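Local structure of serpin-12 (Manduca sexta, 6CJ7) at residues A[57-60]-A[61-65]; A[77-80]-A[81-85]; A[158-161]-A[162-165]; A[251-254]-A[255-258]. The protein controls prophenoloxidase activation in larval hemolymph as a serpin, probably by trapping target serine proteases through its reactive-center loop. All coordinates share one frame; numbering follows the deposited sequence.

Contact 1 of 4, residues A[57-60]-A[61-65]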
loop_
_atom_site.group_PDB
_atom_site.type_symbol
_atom_site.label_atom_id
_atom_site.label_comp_id
_atom_site.label_asym_id
_atom_site.label_seq_id
_atom_site.Cartn_x
_atom_site.Cartn_y
_atom_site.Cartn_z
ATOM N N ASN A 57 13.235 -13.886 20.177
ATOM C CA ASN A 57 13.916 -13.506 18.942
ATOM C C ASN A 57 12.949 -12.971 17.890
ATOM O O ASN A 57 13.326 -12.109 17.088
ATOM C CB ASN A 57 14.699 -14.692 18.374
ATOM C CG ASN A 57 15.397 -14.352 17.067
ATOM O OD1 ASN A 57 15.133 -14.964 16.028
ATOM N ND2 ASN A 57 16.278 -13.357 17.106
ATOM N N THR A 58 11.703 -13.458 17.869
ATOM C CA THR A 58 10.728 -12.941 16.911
ATOM C C THR A 58 10.392 -11.485 17.198
ATOM O O THR A 58 10.297 -10.664 16.275
ATOM C CB THR A 58 9.463 -13.803 16.942
ATOM O OG1 THR A 58 9.835 -15.172 16.693
ATOM C CG2 THR A 58 8.446 -13.356 15.885
ATOM N N LEU A 59 10.179 -11.157 18.467
ATOM C CA LEU A 59 9.929 -9.771 18.845
ATOM C C LEU A 59 11.116 -8.887 18.488
ATOM O O LEU A 59 10.940 -7.762 18.002
ATOM C CB LEU A 59 9.628 -9.702 20.343
ATOM C CG LEU A 59 9.425 -8.330 21.004
ATOM C CD1 LEU A 59 8.210 -7.594 20.392
ATOM C CD2 LEU A 59 9.264 -8.510 22.499
ATOM N N ASP A 60 12.334 -9.386 18.717
ATOM C CA ASP A 60 13.543 -8.626 18.412
ATOM C C ASP A 60 13.627 -8.313 16.919
ATOM O O ASP A 60 13.870 -7.165 16.527
ATOM C CB ASP A 60 14.776 -9.414 18.879
ATOM C CG ASP A 60 16.087 -8.760 18.456
ATOM O OD1 ASP A 60 16.427 -7.685 18.991
ATOM O OD2 ASP A 60 16.791 -9.330 17.593
ATOM N N GLU A 61 13.399 -9.328 16.072
ATOM C CA GLU A 61 13.422 -9.128 14.623
ATOM C C GLU A 61 12.399 -8.093 14.189
ATOM O O GLU A 61 12.697 -7.218 13.367
ATOM C CB GLU A 61 13.158 -10.454 13.895
ATOM C CG GLU A 61 14.366 -11.382 13.838
ATOM C CD GLU A 61 14.197 -12.568 12.879
ATOM O OE1 GLU A 61 13.082 -12.793 12.359
ATOM O OE2 GLU A 61 15.196 -13.285 12.650
ATOM N N ILE A 62 11.169 -8.205 14.697
ATOM C CA ILE A 62 10.119 -7.284 14.257
ATOM C C ILE A 62 10.409 -5.871 14.740
ATOM O O ILE A 62 10.234 -4.896 13.996
ATOM C CB ILE A 62 8.749 -7.773 14.741
ATOM C CG1 ILE A 62 8.399 -9.097 14.070
ATOM C CG2 ILE A 62 7.665 -6.723 14.453
ATOM C CD1 ILE A 62 7.167 -9.762 14.684
ATOM N N THR A 63 10.849 -5.734 15.993
ATOM C CA THR A 63 11.142 -4.407 16.528
ATOM C C THR A 63 12.255 -3.725 15.739
ATOM O O THR A 63 12.161 -2.531 15.413
ATOM C CB THR A 63 11.496 -4.538 18.008
ATOM O OG1 THR A 63 10.351 -5.051 18.697
ATOM C CG2 THR A 63 11.872 -3.189 18.580
ATOM N N ARG A 64 13.296 -4.482 15.375
ATOM C CA ARG A 64 14.370 -3.923 14.565
ATOM C C ARG A 64 13.861 -3.502 13.194
ATOM O O ARG A 64 14.282 -2.471 12.659
ATOM C CB ARG A 64 15.504 -4.938 14.419
ATOM C CG ARG A 64 16.235 -5.208 15.722
ATOM C CD ARG A 64 17.193 -6.362 15.574
ATOM N NE ARG A 64 17.981 -6.543 16.784
ATOM C CZ ARG A 64 19.196 -6.043 16.937
ATOM N NH1 ARG A 64 19.753 -5.349 15.946
ATOM N NH2 ARG A 64 19.852 -6.255 18.072
ATOM N N ALA A 65 12.958 -4.290 12.607
ATOM C CA ALA A 65 12.473 -3.978 11.264
ATOM C C ALA A 65 11.568 -2.756 11.272
ATOM O O ALA A 65 11.650 -1.912 10.373
ATOM C CB ALA A 65 11.739 -5.186 10.677
#

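Contact 2 of 4, residues A[77-80]-A[81-85]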
loop_
_atom_site.group_PDB
_atom_site.type_symbol
_atom_site.label_atom_id
_atom_site.label_comp_id
_atom_site.label_asym_id
_atom_site.label_seq_id
_atom_site.Cartn_x
_atom_site.Cartn_y
_atom_site.Cartn_z
ATOM N N PHE A 77 -0.673 3.560 15.150
ATOM C CA PHE A 77 -1.669 3.107 14.192
ATOM C C PHE A 77 -3.089 3.259 14.708
ATOM O O PHE A 77 -4.006 3.414 13.891
ATOM C CB PHE A 77 -1.353 1.680 13.743
ATOM C CG PHE A 77 -0.162 1.630 12.841
ATOM C CD1 PHE A 77 -0.229 2.171 11.567
ATOM C CD2 PHE A 77 1.049 1.143 13.289
ATOM C CE1 PHE A 77 0.872 2.164 10.735
ATOM C CE2 PHE A 77 2.155 1.145 12.464
ATOM C CZ PHE A 77 2.066 1.652 11.189
ATOM N N LYS A 78 -3.298 3.308 16.028
ATOM C CA LYS A 78 -4.625 3.670 16.501
ATOM C C LYS A 78 -5.006 5.051 15.991
ATOM O O LYS A 78 -6.128 5.257 15.512
ATOM C CB LYS A 78 -4.700 3.614 18.032
ATOM C CG LYS A 78 -6.093 3.937 18.582
ATOM C CD LYS A 78 -6.151 3.719 20.093
ATOM C CE LYS A 78 -7.484 4.159 20.655
ATOM N NZ LYS A 78 -7.434 5.586 21.094
ATOM N N LYS A 79 -4.065 5.999 16.036
ATOM C CA LYS A 79 -4.391 7.358 15.613
ATOM C C LYS A 79 -4.532 7.445 14.101
ATOM O O LYS A 79 -5.416 8.148 13.603
ATOM C CB LYS A 79 -3.341 8.347 16.101
ATOM C CG LYS A 79 -3.852 9.774 16.037
ATOM C CD LYS A 79 -2.799 10.802 16.395
ATOM C CE LYS A 79 -3.316 12.181 16.052
ATOM N NZ LYS A 79 -3.834 12.181 14.651
ATOM N N VAL A 80 -3.672 6.742 13.349
ATOM C CA VAL A 80 -3.806 6.751 11.891
ATOM C C VAL A 80 -5.174 6.228 11.488
ATOM O O VAL A 80 -5.856 6.797 10.615
ATOM C CB VAL A 80 -2.675 5.924 11.247
ATOM C CG1 VAL A 80 -2.945 5.730 9.742
ATOM C CG2 VAL A 80 -1.330 6.593 11.489
ATOM N N ASN A 81 -5.604 5.143 12.123
ATOM C CA ASN A 81 -6.911 4.586 11.812
ATOM C C ASN A 81 -8.036 5.517 12.254
ATOM O O ASN A 81 -9.049 5.632 11.560
ATOM C CB ASN A 81 -7.046 3.208 12.446
ATOM C CG ASN A 81 -6.373 2.135 11.611
ATOM O OD1 ASN A 81 -6.528 2.116 10.390
ATOM N ND2 ASN A 81 -5.612 1.245 12.257
ATOM N N GLU A 82 -7.881 6.181 13.403
ATOM C CA GLU A 82 -8.874 7.158 13.831
ATOM C C GLU A 82 -9.012 8.289 12.824
ATOM O O GLU A 82 -10.130 8.732 12.527
ATOM C CB GLU A 82 -8.503 7.715 15.203
ATOM C CG GLU A 82 -8.949 6.824 16.345
ATOM C CD GLU A 82 -8.304 7.196 17.667
ATOM O OE1 GLU A 82 -7.509 8.161 17.695
ATOM O OE2 GLU A 82 -8.604 6.527 18.680
ATOM N N GLU A 83 -7.893 8.777 12.290
ATOM C CA GLU A 83 -7.999 9.872 11.333
ATOM C C GLU A 83 -8.666 9.417 10.042
ATOM O O GLU A 83 -9.399 10.200 9.421
ATOM C CB GLU A 83 -6.627 10.478 11.025
ATOM C CG GLU A 83 -5.969 11.233 12.174
ATOM C CD GLU A 83 -6.865 12.288 12.823
ATOM O OE1 GLU A 83 -6.692 12.504 14.038
ATOM O OE2 GLU A 83 -7.719 12.899 12.156
ATOM N N ILE A 84 -8.429 8.172 9.624
ATOM C CA ILE A 84 -9.127 7.646 8.452
ATOM C C ILE A 84 -10.629 7.564 8.713
ATOM O O ILE A 84 -11.445 8.021 7.904
ATOM C CB ILE A 84 -8.553 6.272 8.064
ATOM C CG1 ILE A 84 -7.161 6.429 7.460
ATOM C CG2 ILE A 84 -9.488 5.568 7.110
ATOM C CD1 ILE A 84 -6.370 5.117 7.404
ATOM N N GLN A 85 -11.017 6.995 9.856
ATOM C CA GLN A 85 -12.433 6.756 10.102
ATOM C C GLN A 85 -13.200 8.035 10.401
ATOM O O GLN A 85 -14.432 8.026 10.337
ATOM C CB GLN A 85 -12.586 5.739 11.231
ATOM C CG GLN A 85 -12.120 4.368 10.773
ATOM C CD GLN A 85 -11.948 3.396 11.905
ATOM O OE1 GLN A 85 -11.182 2.437 11.803
ATOM N NE2 GLN A 85 -12.664 3.630 12.998
#

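Contact 3 of 4, residues A[158-161]-A[162-165]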
loop_
_atom_site.group_PDB
_atom_site.type_symbol
_atom_site.label_atom_id
_atom_site.label_comp_id
_atom_site.label_asym_id
_atom_site.label_seq_id
_atom_site.Cartn_x
_atom_site.Cartn_y
_atom_site.Cartn_z
ATOM N N ASP A 158 -3.285 -23.021 -1.309
ATOM C CA ASP A 158 -2.367 -22.561 -0.276
ATOM C C ASP A 158 -2.774 -23.017 1.116
ATOM O O ASP A 158 -2.040 -22.756 2.075
ATOM C CB ASP A 158 -2.263 -21.034 -0.295
ATOM C CG ASP A 158 -1.681 -20.508 -1.585
ATOM O OD1 ASP A 158 -1.225 -21.327 -2.409
ATOM O OD2 ASP A 158 -1.674 -19.273 -1.771
ATOM N N LEU A 159 -3.909 -23.691 1.253
ATOM C CA LEU A 159 -4.464 -24.028 2.552
ATOM C C LEU A 159 -4.572 -25.539 2.710
ATOM O O LEU A 159 -4.779 -26.274 1.737
ATOM C CB LEU A 159 -5.845 -23.383 2.739
ATOM C CG LEU A 159 -5.959 -21.882 2.461
ATOM C CD1 LEU A 159 -7.370 -21.400 2.742
ATOM C CD2 LEU A 159 -4.948 -21.100 3.283
ATOM N N SER A 160 -4.433 -25.997 3.947
ATOM C CA SER A 160 -4.605 -27.403 4.265
ATOM C C SER A 160 -4.956 -27.502 5.740
ATOM O O SER A 160 -4.946 -26.506 6.466
ATOM C CB SER A 160 -3.341 -28.204 3.938
ATOM O OG SER A 160 -2.295 -27.872 4.837
ATOM N N GLY A 161 -5.250 -28.720 6.192
ATOM C CA GLY A 161 -5.485 -28.920 7.611
ATOM C C GLY A 161 -4.301 -28.553 8.480
ATOM O O GLY A 161 -4.464 -28.360 9.691
ATOM N N ASN A 162 -3.114 -28.443 7.893
ATOM C CA ASN A 162 -1.920 -28.076 8.638
ATOM C C ASN A 162 -1.644 -26.576 8.626
ATOM O O ASN A 162 -0.699 -26.136 9.288
ATOM C CB ASN A 162 -0.713 -28.844 8.093
ATOM C CG ASN A 162 -0.702 -30.301 8.543
ATOM O OD1 ASN A 162 -0.798 -30.594 9.737
ATOM N ND2 ASN A 162 -0.600 -31.218 7.589
ATOM N N THR A 163 -2.439 -25.788 7.900
ATOM C CA THR A 163 -2.336 -24.334 7.962
ATOM C C THR A 163 -2.604 -23.848 9.375
ATOM O O THR A 163 -3.563 -24.281 10.020
ATOM C CB THR A 163 -3.337 -23.695 6.995
ATOM O OG1 THR A 163 -3.035 -24.150 5.673
ATOM C CG2 THR A 163 -3.285 -22.158 7.055
ATOM N N GLN A 164 -1.755 -22.943 9.853
ATOM C CA GLN A 164 -1.885 -22.408 11.203
ATOM C C GLN A 164 -2.427 -20.990 11.227
ATOM O O GLN A 164 -3.277 -20.670 12.065
ATOM C CB GLN A 164 -0.535 -22.452 11.926
ATOM C CG GLN A 164 -0.021 -23.876 12.059
ATOM C CD GLN A 164 1.027 -24.028 13.125
ATOM O OE1 GLN A 164 1.400 -25.156 13.474
ATOM N NE2 GLN A 164 1.514 -22.914 13.648
ATOM N N MET A 165 -1.973 -20.125 10.319
ATOM C CA MET A 165 -2.316 -18.715 10.414
ATOM C C MET A 165 -2.192 -18.082 9.038
ATOM O O MET A 165 -1.146 -18.201 8.399
ATOM C CB MET A 165 -1.401 -17.988 11.416
ATOM C CG MET A 165 -1.898 -16.622 11.798
ATOM S SD MET A 165 -0.666 -15.712 12.765
ATOM C CE MET A 165 0.118 -16.984 13.713
#

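Contact 4 of 4, residues A[251-254]-A[255-258]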
loop_
_atom_site.group_PDB
_atom_site.type_symbol
_atom_site.label_atom_id
_atom_site.label_comp_id
_atom_site.label_asym_id
_atom_site.label_seq_id
_atom_site.Cartn_x
_atom_site.Cartn_y
_atom_site.Cartn_z
ATOM N N SER A 251 16.488 6.347 -4.936
ATOM C CA SER A 251 17.043 7.513 -4.260
ATOM C C SER A 251 16.013 8.303 -3.464
ATOM O O SER A 251 16.397 9.084 -2.587
ATOM C CB SER A 251 17.703 8.450 -5.280
ATOM O OG SER A 251 16.732 9.151 -6.047
ATOM N N LEU A 252 14.726 8.118 -3.741
ATOM C CA LEU A 252 13.687 8.989 -3.201
ATOM C C LEU A 252 13.314 8.570 -1.783
ATOM O O LEU A 252 12.788 7.472 -1.575
ATOM C CB LEU A 252 12.460 8.951 -4.109
ATOM C CG LEU A 252 11.297 9.865 -3.732
ATOM C CD1 LEU A 252 11.691 11.322 -3.913
ATOM C CD2 LEU A 252 10.064 9.528 -4.562
ATOM N N SER A 253 13.558 9.449 -0.813
ATOM C CA SER A 253 13.158 9.186 0.561
ATOM C C SER A 253 11.755 9.724 0.821
ATOM O O SER A 253 11.270 10.624 0.132
ATOM C CB SER A 253 14.146 9.807 1.548
ATOM O OG SER A 253 13.981 11.210 1.625
ATOM N N MET A 254 11.093 9.150 1.829
ATOM C CA MET A 254 9.780 9.660 2.207
ATOM C C MET A 254 9.877 11.002 2.923
ATOM O O MET A 254 8.890 11.744 2.957
ATOM C CB MET A 254 9.032 8.644 3.075
ATOM C CG MET A 254 8.565 7.403 2.325
ATOM S SD MET A 254 7.583 7.759 0.842
ATOM C CE MET A 254 8.751 7.348 -0.454
ATOM N N GLU A 255 11.044 11.333 3.483
ATOM C CA GLU A 255 11.260 12.687 3.974
ATOM C C GLU A 255 11.263 13.678 2.818
ATOM O O GLU A 255 10.718 14.782 2.940
ATOM C CB GLU A 255 12.570 12.758 4.760
ATOM C CG GLU A 255 12.547 11.990 6.091
ATOM C CD GLU A 255 12.517 10.472 5.919
ATOM O OE1 GLU A 255 13.083 9.960 4.927
ATOM O OE2 GLU A 255 11.917 9.791 6.778
ATOM N N ASP A 256 11.869 13.297 1.687
ATOM C CA ASP A 256 11.765 14.102 0.473
ATOM C C ASP A 256 10.309 14.268 0.059
ATOM O O ASP A 256 9.855 15.380 -0.242
ATOM C CB ASP A 256 12.552 13.458 -0.671
ATOM C CG ASP A 256 14.049 13.515 -0.470
ATOM O OD1 ASP A 256 14.550 14.547 0.025
ATOM O OD2 ASP A 256 14.725 12.524 -0.825
ATOM N N VAL A 257 9.566 13.162 0.027
ATOM C CA VAL A 257 8.169 13.209 -0.397
ATOM C C VAL A 257 7.361 14.119 0.522
ATOM O O VAL A 257 6.577 14.954 0.053
ATOM C CB VAL A 257 7.581 11.785 -0.461
ATOM C CG1 VAL A 257 6.098 11.836 -0.807
ATOM C CG2 VAL A 257 8.321 10.963 -1.510
ATOM N N ALA A 258 7.553 13.992 1.838
ATOM C CA ALA A 258 6.820 14.851 2.767
ATOM C C ALA A 258 7.078 16.327 2.483
ATOM O O ALA A 258 6.158 17.149 2.564
ATOM C CB ALA A 258 7.190 14.509 4.211
#

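Contact 1 of 4, residues A[57-60]-A[61-65]
The carbonyl oxygen L59 O is gripped twice by T63. The amide T63 N donates to L59 O over 2.9 Å as the usual i to i+4 helix bond, and the hydroxyl T63 OG1 donates to the same L59 O, also over 2.9 Å. The two donors come from opposite faces of the carbonyl plane, the hydroxyl lying 37° out of it. T63 OG1 sits beside its own backbone N and is turned back along the helix axis toward that carbonyl. The methyl L59 CD1 lies 3.7 Å from T63 OG1, and Q51 NE2 of helix 40-51 is a further partner of the hydroxyl.

One residue on, D60 and R64 form a salt bridge in which R64 NE, not a terminal nitrogen, meets D60 OD1 at 2.9 Å. The bond is fairly straight (163°). R64 NE comes from the syn side but out of the carboxylate plane, and it lies near both oxygens, 3.1 Å from D60 OD2, with OD1 the bonded one; the aspartate lies at the edge of the guanidinium, the two planes being 70° apart. On another side of helix 56-66, T58 CG2 and I62 CD1 lie side by side 4.0 Å apart. T58 OG1 accepts from E301 N, and E61 OE1 bonds S294 OG. The chemistry is thus divided around the helix: the hydroxyl and ion-pair bonds are neighbouring i to i+4 links over the same turn, while T58 and E61 spend their polar ends on S294 and E301.

Contact 2 of 4, residues A[77-80]-A[81-85]
K78 NZ donates to E82 OE2 at 2.8 Å, and one residue further along K79 NZ donates to E83 OE1 at 2.9 Å, giving two successive i to i+4 salt bridges on helix 70-85. They differ in geometry. The K78 ammonium meets E82 OE2 on the syn side of the carboxylate, 21° out of its plane; K78 and E82 cross at a slant, and the lysine chain runs extended until it bends at chi4 (-92°) to bring NZ over. K79 and E83 instead lie side by side, pointing the same way, and the ammonium reaches E83 OE1 on the anti side. The first torsion of E83 (chi1 -68°) puts CG beside the ammonium, 3.4 Å from K79 NZ, while the bend at chi2 turns the carboxylate so that OE1 meets it.

The other oxygen, E83 OE2, is taken by K86 NZ in a salt bridge and by R367 NH1 in a long, weak ion pair. Backbone acceptors are satisfied in the ordinary helical way: F77 O by N81 N, K78 O by E82 N, K79 O by E83 N and V80 O by I84 N. The side-chain amide N81 ND2 donates to N118 O, tying the helix to the end of helix 109-118. On the apolar flank, V80 CG1 and I84 CD1 approach to 4.2 Å, while F77 and V80 pack on helix 40-51. The salt bridges to K79 and K86, with R367 a weak addition, would be expected to hold E83 ionised, whereas K78 and E82 join adjacent turns through the single oxygen OE2.

Contact 3 of 4, residues A[158-161]-A[162-165]
T163 reaches back to S160 through its side chain. Its CB lies 3.3 Å from S160 O, and from there the two branches part. The hydroxyl T163 OG1, beside its own backbone N, accepts from S160 N at 2.9 Å with an N-H...O angle of 155°, and L159 CA lies 3.4 Å from the same oxygen. The side chain as a whole packs on F128.

These residues make a type I beta turn from S160 to T163 in the loop between helix 131-145 and strand 165-174 of the serpin fold. T163 N donates to S160 O at 3.0 Å, closing the turn; this donor stands 61° above the carbonyl plane, well away from the lone pairs. Inside the turn S160 OG accepts from N162 N at 3.2 Å, with a bent angle of 147°. N162 CB passes 3.7 Å from S160 OG. Ahead of the turn L159 turns its side chain onto P131, A134 and A135 of helix 131-145, and beyond it Q164 N and M165 N both donate to S316 OG as the strand begins.

Contact 4 of 4, residues A[251-254]-A[255-258]
A capping box opens helix 254-260: S253 is the N-cap residue, and it exchanges bonds with D256 three residues on. The hydroxyl S253 OG accepts from D256 N at 3.0 Å, with an N-H...O angle of 160°, so an amide of the first turn finds its acceptor in a side chain. In return the carboxylate oxygen D256 OD2 accepts from S253 N at 3.3 Å, met on the anti side and 24° out of the carboxylate plane. A weak bond from S253 OG to the same D256 OD2, at 2.9 Å, adds a third link. A chi1 of 75° swings the S253 hydroxyl toward the first-turn amide that it caps. The first regular helix bonds follow, V257 N to S253 O and A258 N to M254 O.

Apolar side chains pack beside the box. L252, the residue at which the chain leaves helix 245-251, crosses V257 at about a right angle, whereas M254 and V257 lie alongside each other and point the same way. V257 rests on I362 and W364 of strand 359-365, M254 on P371 and M374 of strand 370-377, which seats the helix start against these strands of the serpin fold. V257 CG2 is the methyl shared by both neighbours, lying 3.8 Å from L252 CD2 and 3.8 Å from M254 CE.

The four contacts are separate local features of one serpin chain, met in series along the sequence, and none touches another. Contacts 1 and 2 lie on consecutive helices, 56-66 and 70-85, with centres about 24 Å apart and nearest atoms about 10 Å apart; both helices pack on helix 40-51. Contact 3 comes closest to contact 1, about 9 Å between nearest atoms. Contacts 3 and 4 lie on opposite sides of the chain's centre, their own centres about 39 Å apart. Contact 1 lies within its helix, contact 2 covers the C-terminal part of its own, contact 3 shapes a loop leading into a strand, and contact 4 starts a helix. Residues 332-346, which probably belong to the reactive-center loop between strands 317-326 and 351-354, are not modelled.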